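Local coordinates for protein Old Yellow Enzyme (PDB 6AGZ) that probably reduces the carbon-carbon double bond of enones asymmetrically, using a flavin mononucleotide held in a TIM-barrel fold, at residues A[183-188]-A[281-286]; A[222-227]-A[236-241]; A[304-309]-A[336-341]. All coordinates share one frame; numbering follows the deposited sequence.

Interaction 1 (A[183-188]-A[281-286]); sequences MVEVHS and YVSIVE. With FMN (flavin mononucleotide), chain C.
Tyr281 OH donates to Glu185 OE1 at 2.5 Å, a very short hydrogen bond buried inside a beta barrel and joining two strands that are not neighbours in the sheet. The carboxylate oxygen lies in the plane of the phenol ring, at its edge, while the carboxylate itself is turned almost perpendicular to that ring, 85° between the planes. The hydroxyl meets OE1 on its anti side, a little out of the carboxylate plane. Glu185 reaches this spot fully stretched, CG anti to the backbone N (chi1 174°) and the chain extended beyond it. Its other oxygen is tied to the same opposing strand through a water, which gives a hydrogen to Glu185 OE2 at 2.7 Å and is also hydrogen-bonded to Ser283 OG at 2.6 Å. Both carboxylate oxygens are thus engaged, which should fix the rotation of the group. Strands 183-187 and 281-285 are the fourth and sixth of the eight-stranded TIM barrel; strand 236-240 runs between them in the sheet, so these residues meet across the barrel interior, with axes 8.7 Å apart and 41° between their directions. Replacing Glu185 by an alanine is likely to leave the Tyr281 hydroxyl without this acceptor, open a gap beside the ring and take one hydrogen-bonding partner from the water. Ser108, from strand 106-112, is a second hydrogen-bonding partner of Tyr281 OH. On the apolar side, Met183 CG rests against the ring edge at Tyr281 CE1, 4.3 Å away. Farther along its strand, His187 belongs to the flavin pocket: FMN O2 sits over one face of the imidazole, off-centre and 3.4 Å from His187 NE2, and the ring of Trp112 meets His187 nearly parallel to it.

Interaction 2 (A[222-227]-A[236-241]); sequences EVIDLV and VAVRLS. With FMN (flavin mononucleotide), chain C.
Val227 and Val236 make the tightest fit here, CG1 of the helix residue pressing between the two methyls of the strand residue: it is 3.6 Å from Val236 CG2 and 4.1 Å from Val236 CG1. With chi1 at 171°, Val227 turns this branch to the strand. One turn earlier, Ile224 sends its end forward. Its CD1 settles into a shallow hollow floored by the backbone of Ala237, 4.3 Å from the carbonyl O, and walled by Val236 CG1 and Val238 CB, each 4.4 Å from it. Val236 thus touches both helix side chains, closely at Val227 and loosely at Ile224 CD1, while Ile224 plugs the dip between Val236 and Val238. The two segments, whose directions are 161° apart, meet through apolar side-chain contacts, with no hydrogen bond between them.

On the other side of the strand, Arg239 points into the barrel, where NH1 donates to FMN O2 at 2.8 Å and to FMN O2' at 2.9 Å, the latter nearly straight at 170°, and NH2 adds a weak bond to O3'. Helix 218-231 covers the outside of strand 236-240, the fifth of the TIM barrel, with Ile224 and Val227 also reaching strand 183-187 and Val227 touching Ala172 of the neighbouring helix 158-179.

Interaction 3 (A[304-309]-A[336-341]); sequences WMLQIW and DRTLIG
Arg337 extends its guanidinium edge-on to the end of helix 303-308 and takes hold of two backbone carbonyls there. NH1 donates to Trp309 O at 2.8 Å, a fairly straight bond (167°) lying in the guanidinium plane, although the nitrogen stands above the plane of that carbonyl. NH2 donates to Leu306 O at 2.9 Å, more bent but again in the plane of the guanidinium, and it adds a weak bond to Trp309 O. Leu306 is used twice: while its carbonyl takes the edge of the group, its side chain crosses obliquely over one face, with CD1 3.9 Å from Arg337 CZ. The methyl over the face and the carbonyls along the edge together restrict how the flat group can turn. The indole of Trp309 is inclined by only 25° to the guanidinium, with Trp309 CD1 4.0 Å from Arg337 NH1; Trp309 NE1 is hydrogen-bonded to Val312 O. Arg337 has a bent chain, with CG between the backbone N and the carbonyl carbon (chi1 49°) and a further bend at chi2, which leads the head across to the helix. Asp335 forms a salt bridge with Arg337 NE, and Gly311 O accepts from NH1. The positive group is likely to be favourable beside the negative end of the helix dipole. The arrangement is that of a guanidinium, carried on the segment leading into the last strand of the TIM barrel, bonded to carbonyls at the C-terminal end of helix 303-308; it ties the helix before strand 313-316 to the entry of the eighth strand, 338-341.

How the interactions relate
All three contacts belong to one eight-stranded parallel barrel. Interactions 1 and 2 have centres 8 Å apart and are directly joined, because strand 236-240 runs between strands 183-187 and 281-285; both segments of interaction 2 fall between the two of interaction 1 in the sequence. Interaction 3 follows later, its centre 12 Å from that of interaction 1, which it touches where Val282 and Ile284 pack on Trp309, Met305 and Leu306, and 17 Å from that of interaction 2. Interaction 1 spans the barrel interior, 2 packs a helix outside a strand, and 3 joins a helix end to strand 338-341. Their strands lead to the flavin, through His187, Arg239 and Gly341 respectively.

Interaction 1 (A[183-188]-A[281-286])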
loop_
_atom_site.group_PDB
_atom_site.type_symbol
_atom_site.label_atom_id
_atom_site.label_comp_id
_atom_site.label_asym_id
_atom_site.label_seq_id
_atom_site.Cartn_x
_atom_site.Cartn_y
_atom_site.Cartn_z
ATOM N N MET A 183 17.713 -21.793 -5.588
ATOM C CA MET A 183 16.607 -20.970 -6.047
ATOM C C MET A 183 17.014 -20.249 -7.320
ATOM O O MET A 183 18.185 -20.234 -7.712
ATOM C CB MET A 183 16.168 -19.936 -5.000
ATOM C CG MET A 183 15.703 -20.513 -3.683
ATOM S SD MET A 183 17.027 -20.541 -2.465
ATOM C CE MET A 183 16.125 -21.063 -1.007
ATOM N N VAL A 184 16.022 -19.644 -7.962
ATOM C CA VAL A 184 16.238 -18.720 -9.064
ATOM C C VAL A 184 15.445 -17.457 -8.752
ATOM O O VAL A 184 14.253 -17.528 -8.429
ATOM C CB VAL A 184 15.845 -19.341 -10.423
ATOM C CG1 VAL A 184 14.336 -19.568 -10.548
ATOM C CG2 VAL A 184 16.371 -18.499 -11.562
ATOM N N GLU A 185 16.118 -16.312 -8.776
ATOM C CA GLU A 185 15.531 -15.053 -8.336
ATOM C C GLU A 185 15.278 -14.166 -9.545
ATOM O O GLU A 185 16.204 -13.854 -10.300
ATOM C CB GLU A 185 16.431 -14.338 -7.329
ATOM C CG GLU A 185 15.930 -12.951 -6.953
ATOM C CD GLU A 185 16.813 -12.264 -5.934
ATOM O OE1 GLU A 185 17.369 -12.961 -5.059
ATOM O OE2 GLU A 185 16.955 -11.026 -6.008
ATOM N N VAL A 186 14.025 -13.760 -9.720
ATOM C CA VAL A 186 13.644 -12.899 -10.832
ATOM C C VAL A 186 13.946 -11.456 -10.444
ATOM O O VAL A 186 13.344 -10.909 -9.515
ATOM C CB VAL A 186 12.169 -13.087 -11.199
ATOM C CG1 VAL A 186 11.748 -12.048 -12.196
ATOM C CG2 VAL A 186 11.946 -14.481 -11.766
ATOM N N HIS A 187 14.900 -10.845 -11.144
ATOM C CA HIS A 187 15.246 -9.442 -10.937
ATOM C C HIS A 187 14.167 -8.583 -11.584
ATOM O O HIS A 187 14.053 -8.536 -12.813
ATOM C CB HIS A 187 16.622 -9.141 -11.524
ATOM C CG HIS A 187 17.186 -7.814 -11.120
ATOM N ND1 HIS A 187 16.411 -6.799 -10.600
ATOM C CD2 HIS A 187 18.453 -7.336 -11.160
ATOM C CE1 HIS A 187 17.176 -5.754 -10.338
ATOM N NE2 HIS A 187 18.419 -6.054 -10.668
ATOM N N SER A 188 13.367 -7.914 -10.760
ATOM C CA SER A 188 12.293 -7.049 -11.227
ATOM C C SER A 188 12.404 -5.676 -10.585
ATOM O O SER A 188 11.400 -5.038 -10.253
ATOM C CB SER A 188 10.927 -7.671 -10.942
ATOM O OG SER A 188 9.886 -6.902 -11.517
ATOM N N TYR A 281 11.376 -16.764 -1.326
ATOM C CA TYR A 281 11.501 -15.497 -0.618
ATOM C C TYR A 281 11.164 -14.361 -1.572
ATOM O O TYR A 281 11.176 -14.526 -2.794
ATOM C CB TYR A 281 12.906 -15.310 -0.033
ATOM C CG TYR A 281 14.018 -15.268 -1.062
ATOM C CD1 TYR A 281 14.633 -16.435 -1.498
ATOM C CD2 TYR A 281 14.461 -14.059 -1.587
ATOM C CE1 TYR A 281 15.653 -16.402 -2.432
ATOM C CE2 TYR A 281 15.479 -14.015 -2.523
ATOM C CZ TYR A 281 16.071 -15.189 -2.941
ATOM O OH TYR A 281 17.083 -15.150 -3.873
ATOM N N VAL A 282 10.853 -13.205 -0.991
ATOM C CA VAL A 282 10.691 -11.958 -1.726
ATOM C C VAL A 282 11.764 -10.994 -1.242
ATOM O O VAL A 282 11.876 -10.739 -0.038
ATOM C CB VAL A 282 9.285 -11.357 -1.540
ATOM C CG1 VAL A 282 9.212 -9.975 -2.168
ATOM C CG2 VAL A 282 8.234 -12.270 -2.147
ATOM N N SER A 283 12.554 -10.468 -2.175
ATOM C CA SER A 283 13.681 -9.604 -1.849
ATOM C C SER A 283 13.278 -8.143 -2.016
ATOM O O SER A 283 12.751 -7.755 -3.062
ATOM C CB SER A 283 14.884 -9.924 -2.735
ATOM O OG SER A 283 16.004 -9.140 -2.365
ATOM N N ILE A 284 13.529 -7.341 -0.982
ATOM C CA ILE A 284 13.160 -5.934 -0.960
ATOM C C ILE A 284 14.346 -5.099 -0.499
ATOM O O ILE A 284 15.198 -5.546 0.278
ATOM C CB ILE A 284 11.926 -5.665 -0.062
ATOM C CG1 ILE A 284 12.274 -5.813 1.420
ATOM C CG2 ILE A 284 10.777 -6.593 -0.431
ATOM C CD1 ILE A 284 11.127 -5.455 2.339
ATOM N N VAL A 285 14.384 -3.863 -0.987
ATOM C CA VAL A 285 15.466 -2.923 -0.724
ATOM C C VAL A 285 14.965 -1.866 0.250
ATOM O O VAL A 285 13.927 -1.234 0.014
ATOM C CB VAL A 285 15.970 -2.275 -2.026
ATOM C CG1 VAL A 285 16.830 -1.064 -1.715
ATOM C CG2 VAL A 285 16.739 -3.295 -2.850
ATOM N N GLU A 286 15.699 -1.683 1.344
ATOM C CA GLU A 286 15.323 -0.679 2.324
ATOM C C GLU A 286 15.603 0.719 1.777
ATOM O O GLU A 286 16.662 0.955 1.187
ATOM C CB GLU A 286 16.078 -0.896 3.633
ATOM C CG GLU A 286 15.718 -2.194 4.341
ATOM C CD GLU A 286 14.235 -2.295 4.648
ATOM O OE1 GLU A 286 13.711 -1.436 5.390
ATOM O OE2 GLU A 286 13.588 -3.235 4.141
HETATM N N1 FMN C . 21.189 -5.684 -6.817
HETATM C C2 FMN C . 20.558 -6.566 -7.675
HETATM O O2 FMN C . 19.381 -6.872 -7.486
HETATM N N3 FMN C . 21.242 -7.104 -8.745
HETATM C C4 FMN C . 22.560 -6.761 -8.960
HETATM O O4 FMN C . 23.178 -7.236 -9.912
HETATM C C4A FMN C . 23.195 -5.876 -8.098
HETATM N N5 FMN C . 24.510 -5.536 -8.316
HETATM C C5A FMN C . 25.148 -4.661 -7.465
HETATM C C6 FMN C . 26.476 -4.324 -7.692
HETATM C C7 FMN C . 27.126 -3.441 -6.840
HETATM C C7M FMN C . 28.560 -3.081 -7.084
HETATM C C8 FMN C . 26.449 -2.894 -5.759
HETATM C C8M FMN C . 27.150 -1.940 -4.837
HETATM C C9 FMN C . 25.120 -3.229 -5.534
HETATM C C9A FMN C . 24.465 -4.116 -6.384
HETATM N N10 FMN C . 23.141 -4.453 -6.165
HETATM C C10 FMN C . 22.507 -5.333 -7.023
HETATM C "C1'" FMN C . 22.399 -3.877 -4.992
HETATM C "C2'" FMN C . 22.707 -4.752 -3.774
HETATM O "O2'" FMN C . 22.232 -6.060 -4.011
HETATM C "C3'" FMN C . 22.115 -4.211 -2.474
HETATM O "O3'" FMN C . 20.707 -4.204 -2.551
HETATM C "C4'" FMN C . 22.631 -2.806 -2.179
HETATM O "O4'" FMN C . 24.031 -2.772 -2.345
HETATM C "C5'" FMN C . 22.300 -2.369 -0.758
HETATM O "O5'" FMN C . 22.796 -3.321 0.157
HETATM P P FMN C . 24.058 -2.964 1.090
HETATM O O1P FMN C . 23.786 -1.665 1.811
HETATM O O2P FMN C . 24.275 -4.063 2.102
HETATM O O3P FMN C . 25.287 -2.826 0.224
HETATM O O HOH W 1 17.961 -10.261 -3.673
#

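Interaction 2 (A[222-227]-A[236-241])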
loop_
_atom_site.group_PDB
_atom_site.type_symbol
_atom_site.label_atom_id
_atom_site.label_comp_id
_atom_site.label_asym_id
_atom_site.label_seq_id
_atom_site.Cartn_x
_atom_site.Cartn_y
_atom_site.Cartn_z
ATOM N N GLU A 222 3.304 -13.313 -15.154
ATOM C CA GLU A 222 3.312 -14.417 -16.108
ATOM C C GLU A 222 4.651 -15.145 -16.094
ATOM O O GLU A 222 4.693 -16.384 -16.116
ATOM C CB GLU A 222 2.985 -13.903 -17.511
ATOM C CG GLU A 222 1.546 -13.422 -17.666
ATOM C CD GLU A 222 1.226 -12.946 -19.072
ATOM O OE1 GLU A 222 2.167 -12.688 -19.849
ATOM O OE2 GLU A 222 0.026 -12.829 -19.399
ATOM N N VAL A 223 5.754 -14.393 -16.049
ATOM C CA VAL A 223 7.073 -15.009 -15.911
ATOM C C VAL A 223 7.138 -15.837 -14.634
ATOM O O VAL A 223 7.619 -16.976 -14.632
ATOM C CB VAL A 223 8.174 -13.933 -15.942
ATOM C CG1 VAL A 223 9.515 -14.537 -15.547
ATOM C CG2 VAL A 223 8.261 -13.301 -17.322
ATOM N N ILE A 224 6.645 -15.273 -13.527
ATOM C CA ILE A 224 6.664 -15.981 -12.248
ATOM C C ILE A 224 5.868 -17.277 -12.339
ATOM O O ILE A 224 6.306 -18.323 -11.850
ATOM C CB ILE A 224 6.131 -15.074 -11.124
ATOM C CG1 ILE A 224 7.069 -13.888 -10.896
ATOM C CG2 ILE A 224 5.960 -15.863 -9.836
ATOM C CD1 ILE A 224 8.485 -14.288 -10.579
ATOM N N ASP A 225 4.691 -17.231 -12.967
ATOM C CA ASP A 225 3.858 -18.428 -13.049
ATOM C C ASP A 225 4.512 -19.502 -13.909
ATOM O O ASP A 225 4.516 -20.683 -13.539
ATOM C CB ASP A 225 2.475 -18.069 -13.594
ATOM C CG ASP A 225 1.673 -17.219 -12.628
ATOM O OD1 ASP A 225 1.995 -17.227 -11.421
ATOM O OD2 ASP A 225 0.718 -16.548 -13.073
ATOM N N LEU A 226 5.077 -19.113 -15.056
ATOM C CA LEU A 226 5.745 -20.093 -15.907
ATOM C C LEU A 226 6.952 -20.708 -15.206
ATOM O O LEU A 226 7.175 -21.924 -15.285
ATOM C CB LEU A 226 6.157 -19.445 -17.229
ATOM C CG LEU A 226 5.037 -19.264 -18.257
ATOM C CD1 LEU A 226 5.474 -18.335 -19.377
ATOM C CD2 LEU A 226 4.609 -20.612 -18.817
ATOM N N VAL A 227 7.737 -19.887 -14.503
ATOM C CA VAL A 227 8.914 -20.403 -13.807
ATOM C C VAL A 227 8.503 -21.314 -12.655
ATOM O O VAL A 227 9.140 -22.345 -12.406
ATOM C CB VAL A 227 9.803 -19.239 -13.332
ATOM C CG1 VAL A 227 10.906 -19.742 -12.415
ATOM C CG2 VAL A 227 10.406 -18.517 -14.527
ATOM N N VAL A 236 11.839 -20.480 -6.416
ATOM C CA VAL A 236 11.614 -19.235 -7.142
ATOM C C VAL A 236 11.588 -18.077 -6.153
ATOM O O VAL A 236 11.104 -18.219 -5.024
ATOM C CB VAL A 236 10.301 -19.283 -7.957
ATOM C CG1 VAL A 236 10.098 -17.996 -8.746
ATOM C CG2 VAL A 236 10.304 -20.475 -8.895
ATOM N N ALA A 237 12.115 -16.931 -6.581
ATOM C CA ALA A 237 12.088 -15.706 -5.798
ATOM C C ALA A 237 11.962 -14.526 -6.754
ATOM O O ALA A 237 11.912 -14.694 -7.975
ATOM C CB ALA A 237 13.335 -15.586 -4.920
ATOM N N VAL A 238 11.920 -13.321 -6.186
ATOM C CA VAL A 238 11.779 -12.101 -6.973
ATOM C C VAL A 238 12.295 -10.943 -6.133
ATOM O O VAL A 238 12.230 -10.975 -4.901
ATOM C CB VAL A 238 10.308 -11.888 -7.415
ATOM C CG1 VAL A 238 9.411 -11.647 -6.207
ATOM C CG2 VAL A 238 10.196 -10.744 -8.417
ATOM N N ARG A 239 12.826 -9.922 -6.802
ATOM C CA ARG A 239 13.262 -8.706 -6.128
ATOM C C ARG A 239 12.490 -7.508 -6.661
ATOM O O ARG A 239 12.281 -7.378 -7.871
ATOM C CB ARG A 239 14.765 -8.469 -6.293
ATOM C CG ARG A 239 15.269 -7.305 -5.455
ATOM C CD ARG A 239 16.780 -7.242 -5.402
ATOM N NE ARG A 239 17.245 -6.959 -4.047
ATOM C CZ ARG A 239 18.489 -6.612 -3.739
ATOM N NH1 ARG A 239 19.402 -6.492 -4.692
ATOM N NH2 ARG A 239 18.819 -6.377 -2.478
ATOM N N LEU A 240 12.071 -6.635 -5.745
ATOM C CA LEU A 240 11.316 -5.435 -6.074
ATOM C C LEU A 240 11.933 -4.236 -5.367
ATOM O O LEU A 240 12.477 -4.356 -4.266
ATOM C CB LEU A 240 9.840 -5.575 -5.670
ATOM C CG LEU A 240 9.082 -6.777 -6.240
ATOM C CD1 LEU A 240 7.792 -7.014 -5.471
ATOM C CD2 LEU A 240 8.794 -6.577 -7.721
ATOM N N SER A 241 11.842 -3.075 -6.012
ATOM C CA SER A 241 12.366 -1.821 -5.465
ATOM C C SER A 241 11.343 -0.719 -5.694
ATOM O O SER A 241 11.511 0.140 -6.568
ATOM C CB SER A 241 13.711 -1.461 -6.101
ATOM O OG SER A 241 13.565 -1.211 -7.488
HETATM N N1 FMN C . 21.189 -5.684 -6.817
HETATM C C2 FMN C . 20.558 -6.566 -7.675
HETATM O O2 FMN C . 19.381 -6.872 -7.486
HETATM N N3 FMN C . 21.242 -7.104 -8.745
HETATM C C4 FMN C . 22.560 -6.761 -8.960
HETATM O O4 FMN C . 23.178 -7.236 -9.912
HETATM C C4A FMN C . 23.195 -5.876 -8.098
HETATM N N5 FMN C . 24.510 -5.536 -8.316
HETATM C C5A FMN C . 25.148 -4.661 -7.465
HETATM C C6 FMN C . 26.476 -4.324 -7.692
HETATM C C7 FMN C . 27.126 -3.441 -6.840
HETATM C C7M FMN C . 28.560 -3.081 -7.084
HETATM C C8 FMN C . 26.449 -2.894 -5.759
HETATM C C8M FMN C . 27.150 -1.940 -4.837
HETATM C C9 FMN C . 25.120 -3.229 -5.534
HETATM C C9A FMN C . 24.465 -4.116 -6.384
HETATM N N10 FMN C . 23.141 -4.453 -6.165
HETATM C C10 FMN C . 22.507 -5.333 -7.023
HETATM C "C1'" FMN C . 22.399 -3.877 -4.992
HETATM C "C2'" FMN C . 22.707 -4.752 -3.774
HETATM O "O2'" FMN C . 22.232 -6.060 -4.011
HETATM C "C3'" FMN C . 22.115 -4.211 -2.474
HETATM O "O3'" FMN C . 20.707 -4.204 -2.551
HETATM C "C4'" FMN C . 22.631 -2.806 -2.179
HETATM O "O4'" FMN C . 24.031 -2.772 -2.345
HETATM C "C5'" FMN C . 22.300 -2.369 -0.758
HETATM O "O5'" FMN C . 22.796 -3.321 0.157
HETATM P P FMN C . 24.058 -2.964 1.090
HETATM O O1P FMN C . 23.786 -1.665 1.811
HETATM O O2P FMN C . 24.275 -4.063 2.102
HETATM O O3P FMN C . 25.287 -2.826 0.224
#

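Interaction 3 (A[304-309]-A[336-341])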
loop_
_atom_site.group_PDB
_atom_site.type_symbol
_atom_site.label_atom_id
_atom_site.label_comp_id
_atom_site.label_asym_id
_atom_site.label_seq_id
_atom_site.Cartn_x
_atom_site.Cartn_y
_atom_site.Cartn_z
ATOM N N TRP A 304 4.513 -1.676 5.042
ATOM C CA TRP A 304 3.318 -2.108 4.325
ATOM C C TRP A 304 3.589 -3.360 3.501
ATOM O O TRP A 304 2.736 -4.251 3.418
ATOM C CB TRP A 304 2.801 -0.981 3.431
ATOM C CG TRP A 304 3.803 -0.494 2.428
ATOM C CD1 TRP A 304 4.729 0.490 2.609
ATOM C CD2 TRP A 304 3.975 -0.965 1.085
ATOM N NE1 TRP A 304 5.471 0.660 1.465
ATOM C CE2 TRP A 304 5.027 -0.221 0.514
ATOM C CE3 TRP A 304 3.344 -1.943 0.311
ATOM C CZ2 TRP A 304 5.461 -0.423 -0.796
ATOM C CZ3 TRP A 304 3.777 -2.144 -0.989
ATOM C CH2 TRP A 304 4.825 -1.387 -1.529
ATOM N N MET A 305 4.777 -3.450 2.896
ATOM C CA MET A 305 5.133 -4.655 2.156
ATOM C C MET A 305 5.009 -5.885 3.043
ATOM O O MET A 305 4.359 -6.873 2.676
ATOM C CB MET A 305 6.550 -4.530 1.592
ATOM C CG MET A 305 6.768 -3.283 0.751
ATOM S SD MET A 305 8.370 -3.228 -0.080
ATOM C CE MET A 305 8.094 -4.388 -1.416
ATOM N N LEU A 306 5.587 -5.820 4.245
ATOM C CA LEU A 306 5.520 -6.953 5.160
ATOM C C LEU A 306 4.098 -7.223 5.629
ATOM O O LEU A 306 3.812 -8.332 6.093
ATOM C CB LEU A 306 6.438 -6.721 6.363
ATOM C CG LEU A 306 7.964 -6.750 6.199
ATOM C CD1 LEU A 306 8.573 -7.753 7.169
ATOM C CD2 LEU A 306 8.419 -7.050 4.774
ATOM N N GLN A 307 3.200 -6.237 5.517
ATOM C CA GLN A 307 1.797 -6.491 5.820
ATOM C C GLN A 307 1.172 -7.446 4.815
ATOM O O GLN A 307 0.304 -8.246 5.179
ATOM C CB GLN A 307 1.005 -5.182 5.842
ATOM C CG GLN A 307 1.147 -4.367 7.113
ATOM C CD GLN A 307 0.078 -3.296 7.228
ATOM O OE1 GLN A 307 0.376 -2.124 7.457
ATOM N NE2 GLN A 307 -1.178 -3.698 7.068
ATOM N N ILE A 308 1.599 -7.382 3.554
ATOM C CA ILE A 308 0.937 -8.123 2.487
ATOM C C ILE A 308 1.581 -9.493 2.331
ATOM O O ILE A 308 0.904 -10.524 2.415
ATOM C CB ILE A 308 0.977 -7.339 1.164
ATOM C CG1 ILE A 308 0.405 -5.935 1.366
ATOM C CG2 ILE A 308 0.198 -8.078 0.094
ATOM C CD1 ILE A 308 0.581 -5.024 0.172
ATOM N N TRP A 309 2.891 -9.512 2.102
ATOM C CA TRP A 309 3.616 -10.763 1.920
ATOM C C TRP A 309 3.888 -11.397 3.279
ATOM O O TRP A 309 4.469 -10.758 4.165
ATOM C CB TRP A 309 4.916 -10.514 1.161
ATOM C CG TRP A 309 5.776 -11.723 1.061
ATOM C CD1 TRP A 309 6.929 -11.964 1.744
ATOM C CD2 TRP A 309 5.549 -12.872 0.236
ATOM N NE1 TRP A 309 7.440 -13.189 1.392
ATOM C CE2 TRP A 309 6.611 -13.768 0.469
ATOM C CE3 TRP A 309 4.553 -13.229 -0.679
ATOM C CZ2 TRP A 309 6.706 -14.996 -0.180
ATOM C CZ3 TRP A 309 4.649 -14.450 -1.321
ATOM C CH2 TRP A 309 5.718 -15.318 -1.069
ATOM N N ASP A 336 9.989 -14.059 12.635
ATOM C CA ASP A 336 10.750 -15.280 12.408
ATOM C C ASP A 336 10.883 -15.617 10.925
ATOM O O ASP A 336 11.146 -16.773 10.579
ATOM C CB ASP A 336 10.101 -16.442 13.162
ATOM C CG ASP A 336 11.089 -17.531 13.522
ATOM O OD1 ASP A 336 12.246 -17.201 13.855
ATOM O OD2 ASP A 336 10.707 -18.719 13.473
ATOM N N ARG A 337 10.712 -14.630 10.039
ATOM C CA ARG A 337 10.741 -14.882 8.601
ATOM C C ARG A 337 11.587 -13.860 7.845
ATOM O O ARG A 337 11.425 -13.714 6.630
ATOM C CB ARG A 337 9.318 -14.916 8.030
ATOM C CG ARG A 337 8.415 -13.739 8.424
ATOM C CD ARG A 337 8.629 -12.518 7.533
ATOM N NE ARG A 337 7.643 -11.466 7.764
ATOM C CZ ARG A 337 6.704 -11.117 6.889
ATOM N NH1 ARG A 337 6.624 -11.732 5.718
ATOM N NH2 ARG A 337 5.849 -10.147 7.182
ATOM N N THR A 338 12.493 -13.161 8.523
ATOM C CA THR A 338 13.228 -12.054 7.927
ATOM C C THR A 338 14.694 -12.421 7.740
ATOM O O THR A 338 15.371 -12.810 8.699
ATOM C CB THR A 338 13.111 -10.793 8.786
ATOM O OG1 THR A 338 11.736 -10.404 8.879
ATOM C CG2 THR A 338 13.913 -9.656 8.171
ATOM N N LEU A 339 15.174 -12.292 6.507
ATOM C CA LEU A 339 16.586 -12.398 6.173
ATOM C C LEU A 339 17.175 -11.001 6.014
ATOM O O LEU A 339 16.485 -10.061 5.615
ATOM C CB LEU A 339 16.786 -13.196 4.883
ATOM C CG LEU A 339 16.127 -14.574 4.784
ATOM C CD1 LEU A 339 16.343 -15.168 3.401
ATOM C CD2 LEU A 339 16.660 -15.508 5.857
ATOM N N ILE A 340 18.461 -10.872 6.326
ATOM C CA ILE A 340 19.167 -9.597 6.244
ATOM C C ILE A 340 20.278 -9.736 5.213
ATOM O O ILE A 340 21.163 -10.590 5.357
ATOM C CB ILE A 340 19.732 -9.165 7.605
ATOM C CG1 ILE A 340 18.596 -8.947 8.608
ATOM C CG2 ILE A 340 20.558 -7.898 7.456
ATOM C CD1 ILE A 340 17.711 -7.762 8.282
ATOM N N GLY A 341 20.231 -8.902 4.180
ATOM C CA GLY A 341 21.227 -8.914 3.123
ATOM C C GLY A 341 22.240 -7.789 3.302
ATOM O O GLY A 341 21.873 -6.653 3.596
#